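Local coordinates for protein heme peroxidase (PDB 2GVK) that probably uses a bound heme and hydrogen peroxide to oxidise dyes and related substrates, as a dye-decolorizing peroxidase, at residues D310-G313 and E314-E317. Residues are numbered along the deposited sequence; the frame is centred on the assembly and turned at random.
Sequences DLLG and ELGE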
loop_
_atom_site.group_PDB
_atom_site.type_symbol
_atom_site.label_atom_id
_atom_site.label_comp_id
_atom_site.label_asym_id
_atom_site.label_seq_id
_atom_site.Cartn_x
_atom_site.Cartn_y
_atom_site.Cartn_z
ATOM N N ASP A 310 25.044 -20.212 10.596
ATOM C CA ASP A 310 25.680 -21.541 10.681
ATOM C C ASP A 310 26.239 -21.778 12.067
ATOM O O ASP A 310 26.012 -22.814 12.670
ATOM C CB ASP A 310 26.814 -21.672 9.649
ATOM C CG ASP A 310 26.311 -21.994 8.270
ATOM O OD1 ASP A 310 25.156 -22.500 8.156
ATOM O OD2 ASP A 310 27.087 -21.816 7.287
ATOM N N LEU A 311 27.008 -20.823 12.553
ATOM C CA LEU A 311 27.610 -20.942 13.860
ATOM C C LEU A 311 26.555 -20.941 14.960
ATOM O O LEU A 311 26.631 -21.725 15.908
ATOM C CB LEU A 311 28.627 -19.808 14.077
ATOM C CG LEU A 311 29.295 -19.759 15.459
ATOM C CD1 LEU A 311 29.847 -21.128 15.862
ATOM C CD2 LEU A 311 30.371 -18.742 15.458
ATOM N N LEU A 312 25.574 -20.057 14.837
ATOM C CA LEU A 312 24.458 -20.001 15.785
ATOM C C LEU A 312 23.795 -21.389 15.956
ATOM O O LEU A 312 23.523 -21.820 17.061
ATOM C CB LEU A 312 23.440 -18.984 15.321
ATOM C CG LEU A 312 22.444 -18.544 16.350
ATOM C CD1 LEU A 312 23.133 -17.915 17.564
ATOM C CD2 LEU A 312 21.485 -17.565 15.739
ATOM N N GLY A 313 23.578 -22.079 14.847
ATOM C CA GLY A 313 23.028 -23.422 14.882
ATOM C C GLY A 313 23.917 -24.385 15.664
ATOM O O GLY A 313 23.420 -25.229 16.424
ATOM N N GLU A 314 25.230 -24.296 15.443
ATOM C CA GLU A 314 26.181 -25.143 16.148
ATOM C C GLU A 314 26.150 -24.853 17.622
ATOM O O GLU A 314 26.278 -25.747 18.424
ATOM C CB GLU A 314 27.591 -24.920 15.636
ATOM C CG GLU A 314 27.843 -25.444 14.282
ATOM C CD GLU A 314 29.287 -25.238 13.858
ATOM O OE1 GLU A 314 30.106 -24.786 14.712
ATOM O OE2 GLU A 314 29.620 -25.566 12.688
ATOM N N LEU A 315 26.049 -23.574 17.967
ATOM C CA LEU A 315 25.977 -23.168 19.361
ATOM C C LEU A 315 24.778 -23.812 20.067
ATOM O O LEU A 315 24.854 -24.155 21.257
ATOM C CB LEU A 315 25.887 -21.640 19.477
ATOM C CG LEU A 315 27.078 -20.849 18.929
ATOM C CD1 LEU A 315 26.786 -19.344 19.043
ATOM C CD2 LEU A 315 28.376 -21.211 19.626
ATOM N N GLY A 316 23.704 -24.033 19.330
ATOM C CA GLY A 316 22.478 -24.545 19.929
ATOM C C GLY A 316 22.418 -26.062 20.077
ATOM O O GLY A 316 21.509 -26.586 20.691
ATOM N N GLU A 317 23.389 -26.761 19.504
ATOM C CA GLU A 317 23.376 -28.227 19.499
ATOM C C GLU A 317 23.441 -28.835 20.922
ATOM O O GLU A 317 24.255 -28.415 21.754
ATOM C CB GLU A 317 24.521 -28.755 18.657
ATOM C CG GLU A 317 24.370 -28.450 17.193
ATOM C CD GLU A 317 25.529 -28.984 16.358
ATOM O OE1 GLU A 317 26.289 -29.854 16.866
ATOM O OE2 GLU A 317 25.674 -28.547 15.192
#
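Leu315 N donates to Leu311 O over 2.8 Å, with an N-H...O angle of 159°. Glu314 N makes a longer bond of the same i to i+4 kind to Asp310 O, at 3.2 Å. The pattern then slackens. Gly316 N is shared between Leu312 O and Gly313 O, and both bonds are weak. Within the last residues, Glu317 N bonds to Glu314 O.

The apolar contacts centre on Leu315. Its CD2 lies 4.0 Å from CD1 of Leu311, one turn earlier, where the two side chains meet at a slant. Its CD1 is 4.2 Å from CD1 of Leu312, whose side chain crosses it at about a right angle. With CG anti to the carbonyl carbon (chi1 -62°), the Leu315 side chain leans back along the helix, and its CG packs 3.2 Å from Leu311 O. Trp76 of helix 73-79 touches both Leu311 and Leu315, while Leu312 packs on Cys46 and Phe49 of helix 38-59. Cutting Leu315 back to an alanine is likely to leave the methyl ends of Leu311 and Leu312 without this neighbour and to open a gap beside Trp76.

Glu314 and Glu317 are exposed. Glu314 extends beyond CG, and its OE1 comes 3.8 Å from Leu311 CD1, a van der Waals contact. Glu317 has its CG beside its own backbone N, 3.4 Å from Gly313 O, and runs on extended from there.

This is the C-terminal part of an amphipathic helix, 309-315. Its leucines pack against helices 38-59 and 73-79 and against strand 66-72 of the antiparallel sheet of the DyP-type peroxidase fold.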